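PDB 2PQ7: predicted HD superfamily hydrolase from uncultured Thermotogales bacterium, which probably acts as a metal-dependent hydrolase of the HD superfamily, holding a pair of iron ions in a mostly helical domain. Local coordinates for residues P71-A74 with V78-A81. Numbering follows the deposited sequence.
Sequences PHEA and VDHA. With FE (Fe (III) ion), chain B.
His80 binds a ferric ion through NE2 at 2.2 Å, and its other ring nitrogen, ND1, donates to Glu73 OE1 at 2.7 Å. The carboxylate oxygen lies at the ring edge, 9° from the imidazole plane, while the two flat groups are turned 35° against each other. OE1 takes a second bond, from the backbone: His80 N reaches it at 2.8 Å on the anti side, whereas ND1 comes to the syn side from the opposite face of the carboxylate. Held at ND1 by the carboxylate and at NE2 by the metal, the imidazole has little freedom to turn. Glu73 spans the gap with CG anti to its backbone N (chi1 180°) and the chain extended, running over Val78 O, which lies 3.2 Å from Glu73 CB. With an alanine in place of Glu73, ND1 and the amide of His80 would probably lose their shared acceptor, the ring its support beyond the metal bond, and Arg113 one of its carboxylates.

Farther out, Arg113 pairs with both Glu73 and Asp79. Asp79 is also the N-cap of the next helix, its OD1 accepting weakly from Ala81 N. Asp67 and His112 also bind this iron, and Asp67 bridges to the second, held with His37, His66 and Asp132 of the HD signature. The contact ties helix 70-76 to the start of helix 80-91, at the chain's surface beside the metal centre.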
ATOM      1  N   PRO A  71      -7.808 -20.832  15.482  1.00 14.65           N
ATOM      2  CA  PRO A  71      -9.124 -20.499  16.013  1.00 13.24           C
ATOM      3  C   PRO A  71      -9.366 -21.145  17.381  1.00 14.69           C
ATOM      4  O   PRO A  71      -9.884 -20.500  18.292  1.00 16.53           O
ATOM      5  CB  PRO A  71     -10.067 -21.080  14.937  1.00 13.07           C
ATOM      6  CG  PRO A  71      -9.269 -21.000  13.679  1.00 16.62           C
ATOM      7  CD  PRO A  71      -7.878 -21.365  14.106  1.00 15.63           C
ATOM      8  N   HIS A  72      -8.900 -22.390  17.560  1.00 13.13           N
ATOM      9  CA  HIS A  72      -9.049 -23.062  18.814  1.00 13.08           C
ATOM     10  C   HIS A  72      -8.269 -22.347  19.926  1.00 14.55           C
ATOM     11  O   HIS A  72      -8.792 -22.250  21.043  1.00 15.45           O
ATOM     12  CB  HIS A  72      -8.644 -24.520  18.656  1.00 16.11           C
ATOM     13  CG  HIS A  72      -8.671 -25.296  19.931  1.00 18.30           C
ATOM     14  ND1 HIS A  72      -9.833 -25.841  20.440  1.00 26.10           N
ATOM     15  CD2 HIS A  72      -7.683 -25.622  20.794  1.00 16.21           C
ATOM     16  CE1 HIS A  72      -9.552 -26.470  21.570  1.00 25.76           C
ATOM     17  NE2 HIS A  72      -8.261 -26.348  21.809  1.00 21.24           N
ATOM     18  N   GLU A  73      -7.095 -21.810  19.604  1.00 13.32           N
ATOM     19  CA  GLU A  73      -6.303 -21.051  20.599  1.00 14.20           C
ATOM     20  C   GLU A  73      -7.059 -19.774  21.010  1.00 16.37           C
ATOM     21  O   GLU A  73      -7.051 -19.417  22.176  1.00 16.88           O
ATOM     22  CB  GLU A  73      -4.927 -20.670  20.047  1.00 13.53           C
ATOM     23  CG  GLU A  73      -4.106 -19.888  21.053  1.00 15.42           C
ATOM     24  CD  GLU A  73      -2.695 -19.594  20.629  1.00 21.04           C
ATOM     25  OE1 GLU A  73      -2.096 -20.372  19.907  1.00 21.18           O
ATOM     26  OE2 GLU A  73      -2.156 -18.570  21.077  1.00 33.52           O
ATOM     27  N   ALA A  74      -7.680 -19.117  20.051  1.00 16.40           N
ATOM     28  CA  ALA A  74      -8.457 -17.925  20.342  1.00 19.19           C
ATOM     29  C   ALA A  74      -9.574 -18.229  21.336  1.00 20.89           C
ATOM     30  O   ALA A  74      -9.910 -17.366  22.161  1.00 25.31           O
ATOM     31  CB  ALA A  74      -9.014 -17.332  19.052  1.00 18.43           C
ATOM     32  N   VAL A  78      -5.102 -22.544  24.429  1.00 17.08           N
ATOM     33  CA  VAL A  78      -4.218 -23.705  24.214  1.00 17.16           C
ATOM     34  C   VAL A  78      -3.314 -23.360  23.042  1.00 18.03           C
ATOM     35  O   VAL A  78      -3.789 -22.943  21.975  1.00 14.66           O
ATOM     36  CB  VAL A  78      -5.016 -24.975  23.935  1.00 20.31           C
ATOM     37  CG1 VAL A  78      -4.088 -26.111  23.600  1.00 22.50           C
ATOM     38  CG2 VAL A  78      -5.880 -25.337  25.162  1.00 23.73           C
ATOM     39  N   ASP A  79      -2.000 -23.543  23.221  1.00 18.29           N
ATOM     40  CA  ASP A  79      -1.028 -23.187  22.188  1.00 17.63           C
ATOM     41  C   ASP A  79      -1.307 -23.906  20.839  1.00 15.74           C
ATOM     42  O   ASP A  79      -1.310 -25.132  20.795  1.00 15.18           O
ATOM     43  CB  ASP A  79       0.373 -23.560  22.643  1.00 21.37           C
ATOM     44  CG  ASP A  79       1.414 -23.482  21.519  1.00 25.11           C
ATOM     45  OD1 ASP A  79       1.463 -22.550  20.707  1.00 30.31           O
ATOM     46  OD2 ASP A  79       2.240 -24.402  21.456  1.00 46.36           O
ATOM     47  N   HIS A  80      -1.490 -23.127  19.795  1.00 15.29           N
ATOM     48  CA  HIS A  80      -1.864 -23.663  18.491  1.00 14.67           C
ATOM     49  C   HIS A  80      -0.757 -24.523  17.837  1.00 14.54           C
ATOM     50  O   HIS A  80      -1.050 -25.442  17.031  1.00 13.80           O
ATOM     51  CB  HIS A  80      -2.338 -22.592  17.534  1.00 14.34           C
ATOM     52  CG  HIS A  80      -1.269 -21.717  16.949  1.00 15.62           C
ATOM     53  ND1 HIS A  80      -0.688 -20.666  17.638  1.00 19.62           N
ATOM     54  CD2 HIS A  80      -0.696 -21.726  15.723  1.00 16.49           C
ATOM     55  CE1 HIS A  80       0.211 -20.080  16.866  1.00 18.21           C
ATOM     56  NE2 HIS A  80       0.204 -20.686  15.681  1.00 16.89           N
ATOM     57  N   ALA A  81       0.501 -24.248  18.153  1.00 17.07           N
ATOM     58  CA  ALA A  81       1.591 -25.047  17.583  1.00 14.87           C
ATOM     59  C   ALA A  81       1.539 -26.477  18.143  1.00 15.72           C
ATOM     60  O   ALA A  81       1.670 -27.478  17.416  1.00 15.30           O
ATOM     61  CB  ALA A  81       2.933 -24.362  17.878  1.00 15.91           C
TER
HETATM   62 FE    FE B 220       1.226 -19.881  13.883  1.00 16.80          FE
HETATM   63  O   HOH W   1       2.182 -19.239  12.248  1.00 18.77           O